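Local structure of E3 ubiquitin-protein ligase HERC2 (Homo sapiens, 4L1M) at residues Trp231-Asp235 and Tyr236-Gly240; Ala325-Glu328 and Asp329-His333; Gly336-Gln340 and Cys341-Asp345. The protein is a human E3 ubiquitin-protein ligase that probably passes ubiquitin to substrates through its HECT domain, while its RCC1-like beta-propellers probably mediate protein interactions. All coordinates share one frame; numbering follows the deposited sequence.

Interaction 1 of 3, residues Trp231-Asp235 and Tyr236-Gly240; sequences WGDGD and YGKLG
The ammonium group of K238 reaches back over the turn to D233, and its NZ forms a salt bridge of 2.9 Å with D233 OD2. Two main-chain acceptors of 231-235 add to this grip: D235 O, 3.2 Å from K238 NZ, and more weakly D233 O. The lysine gets there with CG lodged between its own backbone N and carbonyl carbon (chi1 61°), followed by an extended run to CE and a bend at the last torsion (chi4 -75°) that swings NZ in among the oxygens. D233 meets it with its carboxylate carried anti to the backbone N (chi1 -172°). OD2 spends its anti lone pair on the lysine, and it also accepts D235 N at 3.0 Å from above the carboxylate plane, closing an Asx turn; two donors on one oxygen should restrict the rotation of this carboxylate. G237 N bonds to G234 O at 3.0 Å, reversing the chain ahead of the type I turn G237-G240. L239 points its side chain at 231-235: CD2 lies 3.4 Å from W231 O, and CD1 rests 3.8 Å from G234 CA. The backbone angles of G232 and the positive phi of G237 suit glycine. This is the WGxGxxGxLG signature of RCC1 repeats, which leads out of the third strand of a blade. K238 NZ also bonds to Q269 OE1 and K238 O to S271, tying the loop to the next blade, in which strands 261-267 and 270-275 pair. At the strand end of the loop, W231 packs on T219 and A221 of strand 218-223, and the loop runs on to the outermost strand 250-252.

Interaction 2 of 3, residues Ala325-Glu328 and Asp329-His333; sequences ALTE and DSEVH
D329 turns its carboxylate back to T327, whose OG1 donates to D329 OD1 at 2.7 Å, arriving from above the carboxylate plane. The hydroxyl sits between the backbone N and carbonyl carbon of its own residue (chi1 71°), which aims it into the turn. S330 follows with its N bonded to T327 O at 2.8 Å, closing the type I turn T327-S330, and its positive phi makes it a G1 bulge that steers the chain back. E331 N then gives its hydrogen to T327 OG1 at 2.9 Å, making that oxygen donor and acceptor at once, while E331 O takes T327 N. The E331 carboxylate extends to K311 in a salt bridge, and its OE2 also accepts H333 NE2 at 3.0 Å in the plane of the imidazole. V332 and L326 share the face of the sheet opposite A325 and H333, where V332 CG2 meets L326 CD1 at 4.0 Å in a non-hydrogen-bonded pair beside I365. H333 closes the ladder by exchanging two backbone bonds with A325, and its ring carbon CD2 lies 3.8 Å from T327 CG2. This 3:5 hairpin, a type I turn with a G1 bulge, joins strands 322-327 and 332-335 of a four-stranded blade in an RCC1-like beta-propeller.

Interaction 3 of 3, residues Gly336-Gln340 and Cys341-Asp345; sequences GSNDQ and CQHFD
H343, Q342 and N338 carry the contact, and all three are buried. H343 directs its side chain at 336-340, with the imidazole edge toward the S337 carbonyl; its NE2 lies 3.0 Å from S337 O, and ND1 on the other side of the ring bonds to S334. The backbone N of H343 donates to N338 OD1 at 3.0 Å, coming from above the plane of that amide. N338 holds its amide anti to the backbone N (chi1 -162°), and the amide and imidazole planes stand 71° apart; its ND2 bonds onward to R348 O, so both ends of the amide are engaged. Q342 folds back through a bend at chi2 (87°) and uses both atoms of its amide. NE2 donates to D339 OD1 at 2.8 Å, nearly along the C-O axis and with the two flat groups almost coplanar, whereas OE1 accepts Q340 N at 2.9 Å. From C341 N, at a residue with positive phi, a weak bond runs to N338 O. Polar side chains thus bind one another and the main chain across the turn, in the loop that follows the third strand, 332-335, of a blade in the RCC1-like propeller and leads to strand 350-352.

Overall arrangement
The three contacts belong to two blades of one propeller. Interactions 2 and 3 follow each other closely in the blade of strands 313-318, 322-327, 332-335 and 354-356, their centres about 18 Å apart; interaction 1 lies in the blade of strands 207-212, 218-223, 228-232 and 250-252, with centres about 28 and 26 Å from theirs. Interactions 1 and 3 occupy corresponding loops, each after the third strand and largely buried, but a lysine-aspartate salt bridge holds interaction 1, where in interaction 3 the side-chain amides of N338 and Q342 bond to main-chain N-H groups and to the carboxylate of D339. Interaction 2 instead joins two strands within a sheet: backbone pairing dominates its strand end, while E328 and D329 at its turn are exposed.

Interaction 1 of 3, residues Trp231-Asp235 and Tyr236-Gly240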
ATOM      1  N   TRP A 231       2.212  -3.936 -15.333  1.00 33.83           N
ATOM      2  CA  TRP A 231       2.631  -3.052 -16.379  1.00 34.69           C
ATOM      3  C   TRP A 231       3.425  -1.880 -15.776  1.00 34.61           C
ATOM      4  O   TRP A 231       3.558  -1.766 -14.557  1.00 33.48           O
ATOM      5  CB  TRP A 231       1.422  -2.574 -17.170  1.00 35.54           C
ATOM      6  CG  TRP A 231       0.428  -1.797 -16.399  1.00 36.44           C
ATOM      7  CD1 TRP A 231       0.371  -0.434 -16.289  1.00 36.60           C
ATOM      8  CD2 TRP A 231      -0.697  -2.308 -15.631  1.00 36.77           C
ATOM      9  NE1 TRP A 231      -0.728  -0.060 -15.512  1.00 36.57           N
ATOM     10  CE2 TRP A 231      -1.378  -1.193 -15.086  1.00 36.82           C
ATOM     11  CE3 TRP A 231      -1.179  -3.589 -15.345  1.00 37.62           C
ATOM     12  CZ2 TRP A 231      -2.536  -1.330 -14.287  1.00 37.26           C
ATOM     13  CZ3 TRP A 231      -2.323  -3.720 -14.544  1.00 38.54           C
ATOM     14  CH2 TRP A 231      -2.981  -2.594 -14.026  1.00 37.53           C
ATOM     15  N   GLY A 232       3.955  -1.030 -16.648  1.00 35.90           N
ATOM     16  CA  GLY A 232       4.833   0.076 -16.259  1.00 34.53           C
ATOM     17  C   GLY A 232       6.300  -0.226 -16.551  1.00 35.34           C
ATOM     18  O   GLY A 232       6.656  -0.956 -17.528  1.00 32.86           O
ATOM     19  N   ASP A 233       7.168   0.317 -15.700  1.00 36.38           N
ATOM     20  CA  ASP A 233       8.611   0.188 -15.912  1.00 38.76           C
ATOM     21  C   ASP A 233       9.105  -1.206 -15.549  1.00 38.59           C
ATOM     22  O   ASP A 233       8.662  -1.796 -14.572  1.00 38.68           O
ATOM     23  CB  ASP A 233       9.361   1.227 -15.113  1.00 39.50           C
ATOM     24  CG  ASP A 233      10.821   1.250 -15.446  1.00 41.90           C
ATOM     25  OD1 ASP A 233      11.201   1.948 -16.413  1.00 40.24           O
ATOM     26  OD2 ASP A 233      11.575   0.539 -14.735  1.00 44.35           O
ATOM     27  N   GLY A 234      10.035  -1.720 -16.343  1.00 39.10           N
ATOM     28  CA  GLY A 234      10.480  -3.101 -16.231  1.00 40.20           C
ATOM     29  C   GLY A 234      11.792  -3.329 -15.512  1.00 40.44           C
ATOM     30  O   GLY A 234      12.183  -4.475 -15.286  1.00 47.51           O
ATOM     31  N   ASP A 235      12.485  -2.263 -15.161  1.00 39.30           N
ATOM     32  CA  ASP A 235      13.764  -2.359 -14.451  1.00 38.70           C
ATOM     33  C   ASP A 235      13.699  -3.344 -13.273  1.00 36.95           C
ATOM     34  O   ASP A 235      12.704  -3.413 -12.550  1.00 32.71           O
ATOM     35  CB  ASP A 235      14.206  -0.966 -13.931  1.00 38.10           C
ATOM     36  CG  ASP A 235      14.795  -0.064 -15.025  1.00 38.39           C
ATOM     37  OD1 ASP A 235      14.967  -0.535 -16.183  1.00 39.43           O
ATOM     38  OD2 ASP A 235      15.134   1.106 -14.708  1.00 36.76           O
ATOM     39  N   TYR A 236      14.783  -4.101 -13.121  1.00 38.31           N
ATOM     40  CA  TYR A 236      14.968  -5.088 -12.038  1.00 39.00           C
ATOM     41  C   TYR A 236      14.020  -6.277 -12.126  1.00 40.62           C
ATOM     42  O   TYR A 236      13.942  -7.071 -11.197  1.00 42.28           O
ATOM     43  CB  TYR A 236      14.889  -4.425 -10.650  1.00 36.80           C
ATOM     44  CG  TYR A 236      15.862  -3.284 -10.502  1.00 36.04           C
ATOM     45  CD1 TYR A 236      17.214  -3.526 -10.359  1.00 38.08           C
ATOM     46  CD2 TYR A 236      15.428  -1.951 -10.534  1.00 35.42           C
ATOM     47  CE1 TYR A 236      18.127  -2.469 -10.267  1.00 39.48           C
ATOM     48  CE2 TYR A 236      16.321  -0.880 -10.425  1.00 35.62           C
ATOM     49  CZ  TYR A 236      17.664  -1.142 -10.296  1.00 37.47           C
ATOM     50  OH  TYR A 236      18.552  -0.130 -10.162  1.00 37.69           O
ATOM     51  N   GLY A 237      13.310  -6.402 -13.247  1.00 41.82           N
ATOM     52  CA  GLY A 237      12.352  -7.493 -13.456  1.00 40.85           C
ATOM     53  C   GLY A 237      11.128  -7.470 -12.567  1.00 38.70           C
ATOM     54  O   GLY A 237      10.458  -8.478 -12.412  1.00 38.65           O
ATOM     55  N   LYS A 238      10.841  -6.317 -11.975  1.00 37.24           N
ATOM     56  CA  LYS A 238       9.675  -6.160 -11.123  1.00 35.65           C
ATOM     57  C   LYS A 238       8.335  -6.438 -11.782  1.00 35.49           C
ATOM     58  O   LYS A 238       7.360  -6.581 -11.079  1.00 39.92           O
ATOM     59  CB  LYS A 238       9.647  -4.772 -10.478  1.00 35.92           C
ATOM     60  CG  LYS A 238       9.582  -3.582 -11.434  1.00 37.36           C
ATOM     61  CD  LYS A 238       9.743  -2.284 -10.638  1.00 38.01           C
ATOM     62  CE  LYS A 238       9.646  -1.049 -11.498  1.00 38.11           C
ATOM     63  NZ  LYS A 238      10.886  -0.832 -12.306  1.00 40.05           N
ATOM     64  N   LEU A 239       8.259  -6.523 -13.105  1.00 35.56           N
ATOM     65  CA  LEU A 239       7.000  -6.875 -13.781  1.00 35.08           C
ATOM     66  C   LEU A 239       6.738  -8.355 -13.712  1.00 35.76           C
ATOM     67  O   LEU A 239       5.590  -8.783 -13.880  1.00 37.15           O
ATOM     68  CB  LEU A 239       6.970  -6.433 -15.253  1.00 34.65           C
ATOM     69  CG  LEU A 239       7.090  -4.931 -15.472  1.00 35.48           C
ATOM     70  CD1 LEU A 239       7.122  -4.613 -16.962  1.00 35.81           C
ATOM     71  CD2 LEU A 239       5.965  -4.153 -14.776  1.00 34.15           C
ATOM     72  N   GLY A 240       7.781  -9.135 -13.467  1.00 36.19           N
ATOM     73  CA  GLY A 240       7.634 -10.587 -13.279  1.00 38.90           C
ATOM     74  C   GLY A 240       7.718 -11.458 -14.525  1.00 40.27           C
ATOM     75  O   GLY A 240       7.331 -12.625 -14.470  1.00 44.13           O
TER

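Interaction 2 of 3, residues Ala325-Glu328 and Asp329-His333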
ATOM      1  N   ALA A 325       4.656  -8.883   7.536  1.00 43.02           N
ATOM      2  CA  ALA A 325       3.626  -9.859   7.219  1.00 44.55           C
ATOM      3  C   ALA A 325       2.891 -10.310   8.471  1.00 45.31           C
ATOM      4  O   ALA A 325       3.516 -10.637   9.488  1.00 48.06           O
ATOM      5  CB  ALA A 325       4.239 -11.044   6.531  1.00 46.58           C
ATOM      6  N   LEU A 326       1.568 -10.286   8.409  1.00 44.82           N
ATOM      7  CA  LEU A 326       0.732 -10.734   9.517  1.00 47.50           C
ATOM      8  C   LEU A 326       0.183 -12.130   9.199  1.00 48.73           C
ATOM      9  O   LEU A 326      -0.300 -12.369   8.088  1.00 48.66           O
ATOM     10  CB  LEU A 326      -0.413  -9.747   9.707  1.00 47.58           C
ATOM     11  CG  LEU A 326      -1.441 -10.060  10.797  1.00 49.25           C
ATOM     12  CD1 LEU A 326      -0.796 -10.038  12.167  1.00 50.05           C
ATOM     13  CD2 LEU A 326      -2.558  -9.028  10.713  1.00 49.35           C
ATOM     14  N   THR A 327       0.272 -13.037  10.156  1.00 50.32           N
ATOM     15  CA  THR A 327      -0.235 -14.390   9.971  1.00 52.65           C
ATOM     16  C   THR A 327      -1.604 -14.577  10.612  1.00 54.56           C
ATOM     17  O   THR A 327      -2.003 -13.823  11.512  1.00 54.20           O
ATOM     18  CB  THR A 327       0.715 -15.445  10.573  1.00 54.76           C
ATOM     19  OG1 THR A 327       0.669 -15.386  12.001  1.00 56.34           O
ATOM     20  CG2 THR A 327       2.140 -15.224  10.104  1.00 54.08           C
ATOM     21  N   GLU A 328      -2.313 -15.593  10.130  1.00 57.88           N
ATOM     22  CA  GLU A 328      -3.619 -16.031  10.665  1.00 62.33           C
ATOM     23  C   GLU A 328      -3.613 -16.179  12.191  1.00 63.93           C
ATOM     24  O   GLU A 328      -4.536 -15.752  12.850  1.00 61.16           O
ATOM     25  CB  GLU A 328      -4.012 -17.352   9.978  1.00 66.34           C
ATOM     26  CG  GLU A 328      -5.157 -18.146  10.590  1.00 72.50           C
ATOM     27  CD  GLU A 328      -5.382 -19.473   9.854  1.00 76.79           C
ATOM     28  OE1 GLU A 328      -4.421 -20.098   9.346  1.00 78.51           O
ATOM     29  OE2 GLU A 328      -6.537 -19.915   9.794  1.00 82.50           O
ATOM     30  N   ASP A 329      -2.529 -16.741  12.727  1.00 66.79           N
ATOM     31  CA  ASP A 329      -2.348 -16.918  14.175  1.00 70.54           C
ATOM     32  C   ASP A 329      -1.664 -15.715  14.840  1.00 69.27           C
ATOM     33  O   ASP A 329      -1.080 -15.842  15.909  1.00 69.14           O
ATOM     34  CB  ASP A 329      -1.552 -18.208  14.467  1.00 75.28           C
ATOM     35  CG  ASP A 329      -0.079 -18.140  13.970  1.00 77.82           C
ATOM     36  OD1 ASP A 329       0.165 -17.928  12.749  1.00 76.92           O
ATOM     37  OD2 ASP A 329       0.829 -18.320  14.814  1.00 80.37           O
ATOM     38  N   SER A 330      -1.714 -14.557  14.184  1.00 68.69           N
ATOM     39  CA  SER A 330      -1.378 -13.275  14.802  1.00 68.87           C
ATOM     40  C   SER A 330       0.132 -12.986  15.032  1.00 67.38           C
ATOM     41  O   SER A 330       0.477 -12.098  15.827  1.00 71.08           O
ATOM     42  CB  SER A 330      -2.159 -13.129  16.121  1.00 69.93           C
ATOM     43  OG  SER A 330      -2.184 -11.774  16.531  1.00 72.13           O
ATOM     44  N   GLU A 331       1.018 -13.733  14.380  1.00 63.59           N
ATOM     45  CA  GLU A 331       2.451 -13.418  14.430  1.00 61.42           C
ATOM     46  C   GLU A 331       2.744 -12.315  13.429  1.00 56.55           C
ATOM     47  O   GLU A 331       2.127 -12.262  12.363  1.00 55.38           O
ATOM     48  CB  GLU A 331       3.314 -14.631  14.064  1.00 62.04           C
ATOM     49  CG  GLU A 331       3.267 -15.798  15.024  1.00 64.78           C
ATOM     50  CD  GLU A 331       4.126 -16.977  14.581  1.00 65.98           C
ATOM     51  OE1 GLU A 331       4.537 -17.776  15.434  1.00 69.81           O
ATOM     52  OE2 GLU A 331       4.401 -17.122  13.385  1.00 65.60           O
ATOM     53  N   VAL A 332       3.709 -11.464  13.748  1.00 53.96           N
ATOM     54  CA  VAL A 332       4.130 -10.405  12.830  1.00 50.76           C
ATOM     55  C   VAL A 332       5.591 -10.602  12.434  1.00 50.81           C
ATOM     56  O   VAL A 332       6.492 -10.454  13.256  1.00 52.35           O
ATOM     57  CB  VAL A 332       3.953  -9.014  13.469  1.00 49.55           C
ATOM     58  CG1 VAL A 332       4.248  -7.917  12.460  1.00 46.92           C
ATOM     59  CG2 VAL A 332       2.540  -8.866  14.022  1.00 49.44           C
ATOM     60  N   HIS A 333       5.819 -10.930  11.165  1.00 49.40           N
ATOM     61  CA  HIS A 333       7.169 -11.186  10.622  1.00 48.34           C
ATOM     62  C   HIS A 333       7.655  -9.962   9.866  1.00 46.25           C
ATOM     63  O   HIS A 333       6.864  -9.215   9.309  1.00 43.42           O
ATOM     64  CB  HIS A 333       7.107 -12.367   9.677  1.00 48.28           C
ATOM     65  CG  HIS A 333       6.785 -13.663  10.356  1.00 51.63           C
ATOM     66  ND1 HIS A 333       7.668 -14.722  10.386  1.00 53.15           N
ATOM     67  CD2 HIS A 333       5.683 -14.074  11.036  1.00 53.25           C
ATOM     68  CE1 HIS A 333       7.131 -15.723  11.060  1.00 55.83           C
ATOM     69  NE2 HIS A 333       5.927 -15.357  11.468  1.00 55.22           N
TER

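Interaction 3 of 3, residues Gly336-Gln340 and Cys341-Asp345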
ATOM      1  N   GLY A 336      14.097  -7.219   5.431  1.00 46.70           N
ATOM      2  CA  GLY A 336      14.537  -6.164   4.533  1.00 45.36           C
ATOM      3  C   GLY A 336      15.504  -5.198   5.169  1.00 46.99           C
ATOM      4  O   GLY A 336      16.303  -5.566   6.035  1.00 48.07           O
ATOM      5  N   SER A 337      15.451  -3.952   4.709  1.00 46.74           N
ATOM      6  CA  SER A 337      16.447  -2.964   5.087  1.00 48.57           C
ATOM      7  C   SER A 337      16.279  -2.589   6.549  1.00 49.22           C
ATOM      8  O   SER A 337      15.161  -2.566   7.067  1.00 46.89           O
ATOM      9  CB  SER A 337      16.334  -1.729   4.184  1.00 48.48           C
ATOM     10  OG  SER A 337      17.068  -0.633   4.704  1.00 51.09           O
ATOM     11  N   ASN A 338      17.402  -2.299   7.207  1.00 51.96           N
ATOM     12  CA  ASN A 338      17.392  -1.849   8.595  1.00 52.52           C
ATOM     13  C   ASN A 338      18.314  -0.644   8.813  1.00 54.70           C
ATOM     14  O   ASN A 338      18.882  -0.470   9.900  1.00 57.33           O
ATOM     15  CB  ASN A 338      17.778  -3.006   9.519  1.00 52.44           C
ATOM     16  CG  ASN A 338      17.385  -2.759  10.968  1.00 52.83           C
ATOM     17  OD1 ASN A 338      16.395  -2.095  11.249  1.00 50.87           O
ATOM     18  ND2 ASN A 338      18.168  -3.307  11.899  1.00 54.48           N
ATOM     19  N   ASP A 339      18.420   0.210   7.796  1.00 55.03           N
ATOM     20  CA  ASP A 339      19.244   1.439   7.887  1.00 59.12           C
ATOM     21  C   ASP A 339      18.742   2.450   8.920  1.00 59.13           C
ATOM     22  O   ASP A 339      19.523   3.230   9.433  1.00 59.86           O
ATOM     23  CB  ASP A 339      19.385   2.127   6.519  1.00 60.94           C
ATOM     24  CG  ASP A 339      18.041   2.327   5.788  1.00 61.02           C
ATOM     25  OD1 ASP A 339      16.952   2.152   6.365  1.00 65.19           O
ATOM     26  OD2 ASP A 339      18.085   2.670   4.595  1.00 67.06           O
ATOM     27  N   GLN A 340      17.437   2.411   9.210  1.00 61.66           N
ATOM     28  CA  GLN A 340      16.766   3.305  10.170  1.00 65.40           C
ATOM     29  C   GLN A 340      16.001   2.544  11.259  1.00 65.72           C
ATOM     30  O   GLN A 340      14.941   2.994  11.702  1.00 65.70           O
ATOM     31  CB  GLN A 340      15.756   4.179   9.436  1.00 66.63           C
ATOM     32  CG  GLN A 340      16.309   4.928   8.235  1.00 69.58           C
ATOM     33  CD  GLN A 340      17.118   6.141   8.629  1.00 72.98           C
ATOM     34  OE1 GLN A 340      17.379   6.386   9.810  1.00 73.86           O
ATOM     35  NE2 GLN A 340      17.516   6.919   7.635  1.00 76.48           N
ATOM     36  N   CYS A 341      16.518   1.390  11.669  1.00 65.03           N
ATOM     37  CA  CYS A 341      15.898   0.607  12.728  1.00 65.24           C
ATOM     38  C   CYS A 341      14.451   0.201  12.457  1.00 63.28           C
ATOM     39  O   CYS A 341      13.650   0.125  13.390  1.00 64.93           O
ATOM     40  CB  CYS A 341      15.981   1.377  14.038  1.00 67.00           C
ATOM     41  SG  CYS A 341      17.691   1.735  14.484  1.00 68.22           S
ATOM     42  N   GLN A 342      14.128  -0.099  11.194  1.00 59.82           N
ATOM     43  CA  GLN A 342      12.792  -0.600  10.832  1.00 57.85           C
ATOM     44  C   GLN A 342      12.490  -1.926  11.505  1.00 57.22           C
ATOM     45  O   GLN A 342      11.330  -2.367  11.517  1.00 60.13           O
ATOM     46  CB  GLN A 342      12.659  -0.837   9.320  1.00 55.81           C
ATOM     47  CG  GLN A 342      12.761   0.392   8.440  1.00 55.01           C
ATOM     48  CD  GLN A 342      14.187   0.714   8.087  1.00 55.41           C
ATOM     49  OE1 GLN A 342      15.044   0.722   8.959  1.00 57.41           O
ATOM     50  NE2 GLN A 342      14.456   0.959   6.811  1.00 52.08           N
ATOM     51  N   HIS A 343      13.540  -2.585  11.995  1.00 55.86           N
ATOM     52  CA  HIS A 343      13.428  -3.866  12.677  1.00 56.75           C
ATOM     53  C   HIS A 343      14.073  -3.767  14.034  1.00 59.23           C
ATOM     54  O   HIS A 343      15.295  -3.724  14.136  1.00 63.79           O
ATOM     55  CB  HIS A 343      14.122  -4.942  11.854  1.00 55.16           C
ATOM     56  CG  HIS A 343      13.696  -4.943  10.432  1.00 51.49           C
ATOM     57  ND1 HIS A 343      12.599  -5.646   9.989  1.00 50.06           N
ATOM     58  CD2 HIS A 343      14.188  -4.293   9.359  1.00 50.33           C
ATOM     59  CE1 HIS A 343      12.447  -5.450   8.693  1.00 48.49           C
ATOM     60  NE2 HIS A 343      13.400  -4.631   8.286  1.00 49.72           N
ATOM     61  N   PHE A 344      13.259  -3.776  15.081  1.00 57.71           N
ATOM     62  CA  PHE A 344      13.776  -3.593  16.428  1.00 58.40           C
ATOM     63  C   PHE A 344      14.406  -4.854  16.996  1.00 60.52           C
ATOM     64  O   PHE A 344      14.895  -4.827  18.093  1.00 62.14           O
ATOM     65  CB  PHE A 344      12.679  -3.084  17.361  1.00 58.00           C
ATOM     66  CG  PHE A 344      11.513  -4.032  17.531  1.00 57.49           C
ATOM     67  CD1 PHE A 344      11.611  -5.151  18.332  1.00 60.06           C
ATOM     68  CD2 PHE A 344      10.312  -3.782  16.912  1.00 55.83           C
ATOM     69  CE1 PHE A 344      10.536  -6.008  18.489  1.00 60.11           C
ATOM     70  CE2 PHE A 344       9.231  -4.634  17.064  1.00 56.09           C
ATOM     71  CZ  PHE A 344       9.343  -5.746  17.849  1.00 57.50           C
ATOM     72  N   ASP A 345      14.396  -5.957  16.254  1.00 60.80           N
ATOM     73  CA  ASP A 345      14.948  -7.214  16.759  1.00 63.98           C
ATOM     74  C   ASP A 345      16.339  -7.523  16.231  1.00 65.26           C
ATOM     75  O   ASP A 345      16.876  -8.585  16.528  1.00 65.76           O
ATOM     76  CB  ASP A 345      14.012  -8.390  16.421  1.00 64.35           C
ATOM     77  CG  ASP A 345      13.913  -8.657  14.924  1.00 61.98           C
ATOM     78  OD1 ASP A 345      14.147  -7.715  14.134  1.00 59.63           O
ATOM     79  OD2 ASP A 345      13.588  -9.805  14.544  1.00 61.74           O
TER